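Local coordinates for protein glucanase (Clostridium thermocellum, PDB 5GXX) that probably hydrolyses beta-1,4-glucosidic bonds in cellulose as a family 9 endoglucanase of the Clostridium thermocellum cellulosome, at residues G196-L201 against T225-R230; L201-T206 against W241-D246; D236-W241 against C248-M253. The protein carries 1 engineered substitution. All coordinates share one frame; numbering follows the deposited sequence.

Contact 1 of 3, residues G196-L201 against T225-R230. Engineered in segment 225-230: Thr225 (natural residue Ile). With CA (calcium ion), chain C.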
loop_
_atom_site.group_PDB
_atom_site.type_symbol
_atom_site.label_atom_id
_atom_site.label_comp_id
_atom_site.label_asym_id
_atom_site.label_seq_id
_atom_site.Cartn_x
_atom_site.Cartn_y
_atom_site.Cartn_z
ATOM N N GLY A 196 21.185 -20.148 39.147
ATOM C CA GLY A 196 22.638 -20.091 39.122
ATOM C C GLY A 196 23.220 -21.351 38.511
ATOM O O GLY A 196 22.504 -22.169 37.914
ATOM N N PHE A 197 24.526 -21.515 38.689
ATOM C CA PHE A 197 25.265 -22.554 37.983
ATOM C C PHE A 197 25.813 -23.669 38.885
ATOM O O PHE A 197 26.334 -24.662 38.378
ATOM C CB PHE A 197 26.384 -21.912 37.146
ATOM C CG PHE A 197 27.442 -21.247 37.990
ATOM C CD1 PHE A 197 28.303 -22.031 38.745
ATOM C CD2 PHE A 197 27.522 -19.863 38.099
ATOM C CE1 PHE A 197 29.268 -21.465 39.560
ATOM C CE2 PHE A 197 28.484 -19.277 38.937
ATOM C CZ PHE A 197 29.346 -20.082 39.674
ATOM N N TRP A 198 25.694 -23.530 40.205
ATOM C CA TRP A 198 26.193 -24.578 41.094
ATOM C C TRP A 198 25.477 -25.919 40.902
ATOM O O TRP A 198 26.103 -26.982 40.990
ATOM C CB TRP A 198 26.175 -24.139 42.564
ATOM C CG TRP A 198 27.053 -22.948 42.850
ATOM C CD1 TRP A 198 26.639 -21.694 43.195
ATOM C CD2 TRP A 198 28.485 -22.899 42.805
ATOM N NE1 TRP A 198 27.726 -20.865 43.377
ATOM C CE2 TRP A 198 28.870 -21.581 43.137
ATOM C CE3 TRP A 198 29.481 -23.841 42.509
ATOM C CZ2 TRP A 198 30.212 -21.183 43.195
ATOM C CZ3 TRP A 198 30.823 -23.442 42.575
ATOM C CH2 TRP A 198 31.166 -22.125 42.908
ATOM N N ASP A 199 24.169 -25.887 40.661
ATOM C CA ASP A 199 23.447 -27.128 40.403
ATOM C C ASP A 199 23.904 -27.858 39.134
ATOM O O ASP A 199 23.994 -29.083 39.143
ATOM C CB ASP A 199 21.931 -26.870 40.344
ATOM C CG ASP A 199 21.566 -25.742 39.384
ATOM O OD1 ASP A 199 21.749 -24.561 39.752
ATOM O OD2 ASP A 199 21.090 -26.030 38.263
ATOM N N GLU A 200 24.212 -27.134 38.060
ATOM C CA GLU A 200 24.748 -27.780 36.861
ATOM C C GLU A 200 26.112 -28.415 37.129
ATOM O O GLU A 200 26.421 -29.491 36.614
ATOM C CB GLU A 200 24.882 -26.810 35.680
ATOM C CG GLU A 200 23.582 -26.361 35.018
ATOM C CD GLU A 200 22.828 -25.320 35.809
ATOM O OE1 GLU A 200 23.391 -24.807 36.806
ATOM O OE2 GLU A 200 21.673 -25.002 35.433
ATOM N N LEU A 201 26.947 -27.738 37.911
ATOM C CA LEU A 201 28.247 -28.346 38.223
ATOM C C LEU A 201 28.085 -29.621 39.037
ATOM O O LEU A 201 28.800 -30.592 38.798
ATOM C CB LEU A 201 29.210 -27.371 38.918
ATOM C CG LEU A 201 29.602 -26.133 38.117
ATOM C CD1 LEU A 201 30.494 -25.259 39.027
ATOM C CD2 LEU A 201 30.340 -26.520 36.835
ATOM N N THR A 225 27.505 -28.891 47.181
ATOM C CA THR A 225 26.222 -28.890 47.889
ATOM C C THR A 225 25.987 -27.686 48.806
ATOM O O THR A 225 24.887 -27.148 48.820
ATOM C CB THR A 225 25.886 -30.226 48.598
ATOM O OG1 THR A 225 26.899 -30.553 49.556
ATOM C CG2 THR A 225 25.777 -31.352 47.585
ATOM N N PRO A 226 27.019 -27.208 49.531
ATOM C CA PRO A 226 26.828 -26.013 50.358
ATOM C C PRO A 226 26.599 -24.716 49.585
ATOM O O PRO A 226 26.156 -23.731 50.175
ATOM C CB PRO A 226 28.140 -25.923 51.147
ATOM C CG PRO A 226 28.629 -27.326 51.170
ATOM C CD PRO A 226 28.339 -27.810 49.794
ATOM N N LYS A 227 26.882 -24.723 48.285
ATOM C CA LYS A 227 26.665 -23.580 47.393
ATOM C C LYS A 227 25.270 -23.548 46.754
ATOM O O LYS A 227 24.861 -22.558 46.129
ATOM C CB LYS A 227 27.734 -23.575 46.295
ATOM C CG LYS A 227 29.174 -23.652 46.827
ATOM C CD LYS A 227 29.542 -22.431 47.669
ATOM C CE LYS A 227 29.571 -21.139 46.857
ATOM N NZ LYS A 227 30.022 -19.986 47.691
ATOM N N LEU A 228 24.523 -24.634 46.917
ATOM C CA LEU A 228 23.178 -24.680 46.353
ATOM C C LEU A 228 22.282 -23.712 47.109
ATOM O O LEU A 228 22.526 -23.414 48.282
ATOM C CB LEU A 228 22.593 -26.090 46.443
ATOM C CG LEU A 228 23.336 -27.179 45.668
ATOM C CD1 LEU A 228 22.803 -28.543 46.068
ATOM C CD2 LEU A 228 23.257 -26.974 44.168
ATOM N N ASN A 229 21.249 -23.227 46.427
ATOM C CA ASN A 229 20.272 -22.341 47.047
ATOM C C ASN A 229 19.545 -23.021 48.211
ATOM O O ASN A 229 19.386 -24.242 48.233
ATOM C CB ASN A 229 19.291 -21.798 46.005
ATOM C CG ASN A 229 19.992 -21.145 44.828
ATOM O OD1 ASN A 229 19.686 -21.436 43.671
ATOM N ND2 ASN A 229 20.979 -20.297 45.120
ATOM N N ARG A 230 19.212 -22.222 49.219
ATOM C CA ARG A 230 18.499 -22.664 50.406
ATOM C C ARG A 230 17.001 -22.552 50.130
ATOM O O ARG A 230 16.592 -21.798 49.244
ATOM C CB ARG A 230 18.851 -21.767 51.595
ATOM C CG ARG A 230 20.286 -21.859 52.080
ATOM C CD ARG A 230 20.654 -23.300 52.349
ATOM N NE ARG A 230 21.493 -23.821 51.276
ATOM C CZ ARG A 230 22.281 -24.885 51.383
ATOM N NH1 ARG A 230 22.321 -25.553 52.521
ATOM N NH2 ARG A 230 23.031 -25.278 50.359
HETATM CA CA CA C . 21.037 -23.879 37.367
HETATM O O HOH W 1 20.448 -22.166 36.005
#

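Contact 2 of 3, residues L201-T206 against W241-D246. With CA (calcium ion), chain C.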
loop_
_atom_site.group_PDB
_atom_site.type_symbol
_atom_site.label_atom_id
_atom_site.label_comp_id
_atom_site.label_asym_id
_atom_site.label_seq_id
_atom_site.Cartn_x
_atom_site.Cartn_y
_atom_site.Cartn_z
ATOM N N LEU A 201 26.947 -27.738 37.911
ATOM C CA LEU A 201 28.247 -28.346 38.223
ATOM C C LEU A 201 28.085 -29.621 39.037
ATOM O O LEU A 201 28.800 -30.592 38.798
ATOM C CB LEU A 201 29.210 -27.371 38.918
ATOM C CG LEU A 201 29.602 -26.133 38.117
ATOM C CD1 LEU A 201 30.494 -25.259 39.027
ATOM C CD2 LEU A 201 30.340 -26.520 36.835
ATOM N N LEU A 202 27.171 -29.598 40.005
ATOM C CA LEU A 202 26.796 -30.804 40.742
ATOM C C LEU A 202 26.334 -31.945 39.839
ATOM O O LEU A 202 26.804 -33.077 39.962
ATOM C CB LEU A 202 25.658 -30.489 41.726
ATOM C CG LEU A 202 25.093 -31.676 42.515
ATOM C CD1 LEU A 202 26.163 -32.368 43.354
ATOM C CD2 LEU A 202 23.951 -31.168 43.386
ATOM N N TRP A 203 25.379 -31.643 38.968
ATOM C CA TRP A 203 24.780 -32.604 38.044
ATOM C C TRP A 203 25.841 -33.177 37.117
ATOM O O TRP A 203 25.948 -34.391 36.968
ATOM C CB TRP A 203 23.682 -31.864 37.274
ATOM C CG TRP A 203 22.891 -32.513 36.175
ATOM C CD1 TRP A 203 22.833 -32.076 34.893
ATOM C CD2 TRP A 203 21.956 -33.605 36.266
ATOM N NE1 TRP A 203 21.949 -32.831 34.153
ATOM C CE2 TRP A 203 21.390 -33.773 34.977
ATOM C CE3 TRP A 203 21.533 -34.443 37.302
ATOM C CZ2 TRP A 203 20.443 -34.761 34.694
ATOM C CZ3 TRP A 203 20.603 -35.430 37.009
ATOM C CH2 TRP A 203 20.063 -35.573 35.725
ATOM N N ALA A 204 26.669 -32.312 36.541
ATOM C CA ALA A 204 27.682 -32.787 35.614
ATOM C C ALA A 204 28.763 -33.624 36.307
ATOM O O ALA A 204 29.116 -34.701 35.811
ATOM C CB ALA A 204 28.298 -31.606 34.878
ATOM N N SER A 205 29.281 -33.150 37.442
ATOM C CA SER A 205 30.300 -33.904 38.177
ATOM C C SER A 205 29.765 -35.257 38.657
ATOM O O SER A 205 30.497 -36.250 38.643
ATOM C CB SER A 205 30.926 -33.092 39.329
ATOM O OG SER A 205 29.961 -32.642 40.269
ATOM N N THR A 206 28.491 -35.307 39.055
ATOM C CA THR A 206 27.873 -36.553 39.505
ATOM C C THR A 206 27.836 -37.561 38.364
ATOM O O THR A 206 28.229 -38.713 38.541
ATOM C CB THR A 206 26.453 -36.298 40.069
ATOM O OG1 THR A 206 26.573 -35.462 41.223
ATOM C CG2 THR A 206 25.745 -37.597 40.441
ATOM N N TRP A 241 10.468 -27.200 44.427
ATOM C CA TRP A 241 10.388 -26.949 43.001
ATOM C C TRP A 241 10.585 -28.306 42.316
ATOM O O TRP A 241 10.623 -29.330 42.999
ATOM C CB TRP A 241 11.403 -25.868 42.572
ATOM C CG TRP A 241 11.047 -25.210 41.261
ATOM C CD1 TRP A 241 11.704 -25.345 40.073
ATOM C CD2 TRP A 241 9.962 -24.300 41.016
ATOM N NE1 TRP A 241 11.099 -24.586 39.100
ATOM C CE2 TRP A 241 10.009 -23.958 39.644
ATOM C CE3 TRP A 241 8.954 -23.744 41.816
ATOM C CZ2 TRP A 241 9.103 -23.065 39.061
ATOM C CZ3 TRP A 241 8.024 -22.879 41.219
ATOM C CH2 TRP A 241 8.107 -22.556 39.853
ATOM N N ALA A 242 10.685 -28.309 40.990
ATOM C CA ALA A 242 10.930 -29.503 40.192
ATOM C C ALA A 242 12.329 -29.517 39.595
ATOM O O ALA A 242 12.856 -28.482 39.185
ATOM C CB ALA A 242 9.935 -29.610 39.040
ATOM N N HIS A 243 12.879 -30.722 39.487
ATOM C CA HIS A 243 13.934 -31.012 38.529
ATOM C C HIS A 243 13.491 -30.497 37.163
ATOM O O HIS A 243 12.402 -30.825 36.707
ATOM C CB HIS A 243 14.087 -32.525 38.472
ATOM C CG HIS A 243 15.299 -32.992 37.735
ATOM N ND1 HIS A 243 16.530 -33.109 38.348
ATOM C CD2 HIS A 243 15.477 -33.369 36.446
ATOM C CE1 HIS A 243 17.410 -33.540 37.460
ATOM N NE2 HIS A 243 16.799 -33.714 36.300
ATOM N N CYS A 244 14.341 -29.702 36.516
ATOM C CA CYS A 244 14.004 -29.140 35.214
ATOM C C CYS A 244 15.237 -28.575 34.517
ATOM O O CYS A 244 16.346 -28.595 35.070
ATOM C CB CYS A 244 12.972 -28.022 35.400
ATOM S SG CYS A 244 13.590 -26.574 36.335
ATOM N N TRP A 245 15.022 -28.041 33.320
ATOM C CA TRP A 245 16.113 -27.482 32.506
ATOM C C TRP A 245 17.007 -26.489 33.244
ATOM O O TRP A 245 18.176 -26.368 32.890
ATOM C CB TRP A 245 15.591 -26.837 31.215
ATOM C CG TRP A 245 14.649 -25.693 31.499
ATOM C CD1 TRP A 245 13.286 -25.756 31.651
ATOM C CD2 TRP A 245 15.009 -24.327 31.739
ATOM N NE1 TRP A 245 12.778 -24.520 31.969
ATOM C CE2 TRP A 245 13.815 -23.621 32.012
ATOM C CE3 TRP A 245 16.219 -23.626 31.736
ATOM C CZ2 TRP A 245 13.796 -22.249 32.290
ATOM C CZ3 TRP A 245 16.201 -22.262 32.004
ATOM C CH2 TRP A 245 15.001 -21.592 32.283
ATOM N N ASP A 246 16.451 -25.747 34.195
ATOM C CA ASP A 246 17.200 -24.719 34.913
ATOM C C ASP A 246 17.982 -25.225 36.131
ATOM O O ASP A 246 18.942 -24.602 36.605
ATOM C CB ASP A 246 16.239 -23.624 35.375
ATOM C CG ASP A 246 16.961 -22.481 36.047
ATOM O OD1 ASP A 246 17.658 -21.740 35.335
ATOM O OD2 ASP A 246 16.862 -22.351 37.284
HETATM CA CA CA C . 21.037 -23.879 37.367
HETATM O O HOH W 1 20.448 -22.166 36.005
#

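Contact 3 of 3, residues D236-W241 against C248-M253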
loop_
_atom_site.group_PDB
_atom_site.type_symbol
_atom_site.label_atom_id
_atom_site.label_comp_id
_atom_site.label_asym_id
_atom_site.label_seq_id
_atom_site.Cartn_x
_atom_site.Cartn_y
_atom_site.Cartn_z
ATOM N N ASP A 236 18.027 -25.600 54.941
ATOM C CA ASP A 236 17.808 -26.720 54.033
ATOM C C ASP A 236 18.105 -26.308 52.592
ATOM O O ASP A 236 17.822 -25.176 52.191
ATOM C CB ASP A 236 16.351 -27.181 54.094
ATOM C CG ASP A 236 15.959 -27.786 55.434
ATOM O OD1 ASP A 236 16.806 -28.394 56.123
ATOM O OD2 ASP A 236 14.762 -27.690 55.772
ATOM N N ILE A 237 18.645 -27.248 51.821
ATOM C CA ILE A 237 18.820 -27.076 50.379
ATOM C C ILE A 237 17.422 -26.945 49.781
ATOM O O ILE A 237 16.491 -27.625 50.224
ATOM C CB ILE A 237 19.619 -28.252 49.774
ATOM C CG1 ILE A 237 21.070 -28.203 50.287
ATOM C CG2 ILE A 237 19.597 -28.212 48.245
ATOM C CD1 ILE A 237 21.808 -29.513 50.205
ATOM N N GLU A 238 17.265 -26.059 48.801
ATOM C CA GLU A 238 15.963 -25.824 48.181
ATOM C C GLU A 238 15.320 -27.135 47.714
ATOM O O GLU A 238 15.966 -27.946 47.048
ATOM C CB GLU A 238 16.080 -24.813 47.035
ATOM C CG GLU A 238 14.756 -24.624 46.278
ATOM C CD GLU A 238 14.807 -23.525 45.232
ATOM O OE1 GLU A 238 15.927 -23.147 44.810
ATOM O OE2 GLU A 238 13.715 -23.064 44.811
ATOM N N TYR A 239 14.056 -27.350 48.088
ATOM C CA TYR A 239 13.350 -28.563 47.670
ATOM C C TYR A 239 11.960 -28.362 47.061
ATOM O O TYR A 239 11.423 -29.308 46.483
ATOM C CB TYR A 239 13.239 -29.560 48.828
ATOM C CG TYR A 239 12.401 -29.095 49.993
ATOM C CD1 TYR A 239 12.935 -28.231 50.954
ATOM C CD2 TYR A 239 11.080 -29.503 50.137
ATOM C CE1 TYR A 239 12.155 -27.780 52.010
ATOM C CE2 TYR A 239 10.293 -29.065 51.188
ATOM C CZ TYR A 239 10.851 -28.215 52.135
ATOM O OH TYR A 239 10.083 -27.774 53.186
ATOM N N GLN A 240 11.409 -27.154 47.184
ATOM C CA GLN A 240 10.032 -26.845 46.779
ATOM C C GLN A 240 9.974 -26.354 45.325
ATOM O O GLN A 240 9.542 -25.232 45.032
ATOM C CB GLN A 240 9.414 -25.830 47.741
ATOM C CG GLN A 240 9.346 -26.298 49.182
ATOM C CD GLN A 240 8.634 -25.317 50.084
ATOM O OE1 GLN A 240 8.063 -24.317 49.635
ATOM N NE2 GLN A 240 8.666 -25.601 51.380
ATOM N N TRP A 241 10.468 -27.200 44.427
ATOM C CA TRP A 241 10.388 -26.949 43.001
ATOM C C TRP A 241 10.585 -28.306 42.316
ATOM O O TRP A 241 10.623 -29.330 42.999
ATOM C CB TRP A 241 11.403 -25.868 42.572
ATOM C CG TRP A 241 11.047 -25.210 41.261
ATOM C CD1 TRP A 241 11.704 -25.345 40.073
ATOM C CD2 TRP A 241 9.962 -24.300 41.016
ATOM N NE1 TRP A 241 11.099 -24.586 39.100
ATOM C CE2 TRP A 241 10.009 -23.958 39.644
ATOM C CE3 TRP A 241 8.954 -23.744 41.816
ATOM C CZ2 TRP A 241 9.103 -23.065 39.061
ATOM C CZ3 TRP A 241 8.024 -22.879 41.219
ATOM C CH2 TRP A 241 8.107 -22.556 39.853
ATOM N N CYS A 248 18.875 -29.057 38.024
ATOM C CA CYS A 248 18.942 -30.504 38.138
ATOM C C CYS A 248 19.483 -30.979 39.483
ATOM O O CYS A 248 19.812 -32.156 39.627
ATOM C CB CYS A 248 19.788 -31.072 36.991
ATOM S SG CYS A 248 18.996 -31.042 35.376
ATOM N N HIS A 249 19.583 -30.111 40.492
ATOM C CA HIS A 249 20.117 -30.573 41.779
ATOM C C HIS A 249 19.260 -31.642 42.429
ATOM O O HIS A 249 19.785 -32.512 43.114
ATOM C CB HIS A 249 20.508 -29.482 42.798
ATOM C CG HIS A 249 19.367 -28.904 43.581
ATOM N ND1 HIS A 249 18.645 -27.824 43.128
ATOM C CD2 HIS A 249 18.888 -29.186 44.819
ATOM C CE1 HIS A 249 17.746 -27.485 44.039
ATOM N NE2 HIS A 249 17.855 -28.311 45.066
ATOM N N TYR A 250 17.953 -31.565 42.187
ATOM C CA TYR A 250 16.985 -32.515 42.744
ATOM C C TYR A 250 17.374 -33.940 42.362
ATOM O O TYR A 250 17.536 -34.811 43.220
ATOM C CB TYR A 250 15.552 -32.191 42.266
ATOM C CG TYR A 250 15.229 -30.725 42.497
ATOM C CD1 TYR A 250 14.782 -30.291 43.740
ATOM C CD2 TYR A 250 15.426 -29.773 41.493
ATOM C CE1 TYR A 250 14.520 -28.947 43.978
ATOM C CE2 TYR A 250 15.177 -28.424 41.733
ATOM C CZ TYR A 250 14.736 -28.022 42.974
ATOM O OH TYR A 250 14.503 -26.692 43.236
ATOM N N GLY A 251 17.532 -34.177 41.064
ATOM C CA GLY A 251 17.910 -35.488 40.546
ATOM C C GLY A 251 19.321 -35.858 40.955
ATOM O O GLY A 251 19.592 -37.032 41.223
ATOM N N ALA A 252 20.221 -34.872 41.006
ATOM C CA ALA A 252 21.590 -35.153 41.434
ATOM C C ALA A 252 21.651 -35.682 42.867
ATOM O O ALA A 252 22.437 -36.581 43.148
ATOM C CB ALA A 252 22.473 -33.932 41.249
ATOM N N MET A 253 20.828 -35.144 43.766
ATOM C CA MET A 253 20.773 -35.598 45.154
ATOM C C MET A 253 20.297 -37.055 45.237
ATOM O O MET A 253 20.814 -37.858 46.030
ATOM C CB MET A 253 19.891 -34.677 46.007
ATOM C CG MET A 253 20.393 -33.221 46.146
ATOM S SD MET A 253 21.989 -33.020 47.002
ATOM C CE MET A 253 21.439 -32.998 48.705
#

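Contact 1 of 3, residues G196-L201 against T225-R230
The carbonyl oxygen of Leu228, a residue whose own side chain packs on Asp199 across the contact, is gripped by two nitrogens of one guanidinium group. Arg230 folds back along its segment and presents NE and NH2 side-on, the shorter bond running 2.8 Å from Arg230 NH2 to Leu228 O. The oxygen lies in the guanidinium plane, but both nitrogens stand out of the carbonyl plane, on the same face of it. Arg230 NH2 adds a weak bond to the backbone oxygen of Thr225, an engineered residue. An arginine suits such a bend because its flat end has several N-H groups in one plane, two of them for Leu228 O.

The bend after the 3-10 segment 225-227 brings Lys227 and the far end of Leu228 against the start of helix 198-212. Lys227 CB lies over the indole of Trp198, 3.6 Å from the centroid of the five-membered ring and 11° off its normal, a CH-pi contact. Bends at chi2 and chi3 fold the lysine back, bringing Lys227 CE to 3.7 Å from Trp198 CZ2. Phe197 covers the opposite face of the indole, its CE1 over the centre. Leu228 CD2 approaches Asp199 CA at 3.8 Å, a greasy branch laid along the first helical turn.

Asp199 CG is set between its backbone N and carbonyl carbon (chi1 52°), which swings the carboxylate to the metal. It chelates with both oxygens, OD2 being 2.3 Å from the calcium ion, and Glu200 chelates likewise; Gly196 O and a water join them. At Gly196 a CB would jam against the carbonyl oxygen of the residue before, hence glycine. Ser195 and Asp246 complete this eight-coordinate calcium site at the N-terminal end of a helix in the family 9 catalytic domain, an (alpha/alpha)6 barrel.

Contact 2 of 3, residues L201-T206 against W241-D246
Between Trp241 and Asp246 the chain sends one ring, that of His243, against Trp203 of the facing helix. Trp241 begins the segment with its carbonyl oxygen bonded to Trp276 NE1, and Ala242, small enough for a buried place, packs on Leu296.

His243 then makes the contact. With CG anti to the backbone nitrogen (chi1 -169°), the end of the imidazole reaches the helix and turns its edge onto the face of the indole. The pair is T-shaped: the His243 ring and the six-membered ring of Trp203 have centroids 5.0 Å apart and planes at 67°. His243 CE1 comes to 3.7 Å from Trp203 CZ3, while His243 NE2 is 3.8 Å from Trp203 CH2. The imidazole is steered by its other nitrogen, since ND1 accepts from the backbone N-H of Gly251 in the first turn of helix 249-260. The indole is fixed in turn by Trp203 NE1, bonded to Gln147 OE1.

Cys244 follows, its SG accepting a weak bond from Asp246 N. Trp245 lays its ring beneath Asp246 CB and meets Tyr191 edge-to-face. Asp246 closes the segment at the metal: Asp246 O binds the calcium ion at 2.3 Å. Its carboxylate works in the second shell, Asp246 OD1 accepting at 2.9 Å from water 1, which is itself a calcium ligand, and also bonding His194 N. One aspartate thus supplies a ligand and orients another.

On the helix, Ser205 OG and Thr206 OG1 bond back to Leu201 O and Leu202 O, tucking buried hydroxyls into the helix's own backbone. That face of helix 198-212 packs on helix 215-224 through Ala221; on another side Leu202 and Trp203 meet helix 249-260, and Trp203 touches Ala66 and His243 touches Met67, both of helix 58-75.

Contact 3 of 3, residues D236-W241 against C248-M253
The ring of Tyr250 has Trp241 O over one face, His249 CE1 over the opposite face at 3.2 Å above the plane, and Tyr239 CA at its edge. The His249 ring has Tyr250 CD1 on a face, and its edge points at the backbone of Glu238. There His249 NE2 donates to Glu238 O over 2.8 Å, nearly straight at 163° and within the imidazole plane. The other nitrogen, ND1, bonds Asp247 OD1, so the two bonds fix the ring's rotation; histidine suits the place, having two nitrogens at its edge, in the plane of the ring, so that each can bond a different partner. Its chi1 of 81°, with CG between the backbone N and carbonyl carbon, places the ring so that NE2 meets Glu238 O.

The loop passes alongside the first turn of helix 249-260, for which Cys248 is the N-cap residue. Gln240 is the centre of an inverse gamma turn, a tight bend between Tyr239 and Trp241, both of which touch Tyr250. Trp241 CB comes to 3.3 Å from Tyr250 OH. Glu238, extended beyond CG, crosses the phenol with CG 3.7 Å from Tyr250 OH, its carboxylate plane turned 71° from the ring.

Beyond the hydrogen bond the contact becomes apolar. Ile237 CG2 lies 3.6 Å from His249 NE2, covering the bond's flank, while the other branch meets Met253 tip to tip, Ile237 CD1 to Met253 CE being 3.8 Å. Met253, flexible and bent at chi2 and chi3, also touches Tyr265 and Phe268 of helix 263-276.

Overall arrangement
Following the chain, helix 198-212 opens both contact 1 and contact 2, which share Leu201. Contact 1 closes first, when the chain returns through helix 215-224 and lays 225-230 against the helix start. Contact 2 is still open then and closes only at 241-246, so the two cross. Contact 3 lies in series after contact 1 but crosses contact 2: its loop, 236-241, precedes 241-246, with Trp241 in common, and closes on helix 249-260. The calcium ion joins contacts 1 and 2, a backbone bond between Asn229 and Glu238 joins 1 to 3, and the packing of Trp203 on Cys248 joins 2 to 3, tying the long loop 225-248 to both helices.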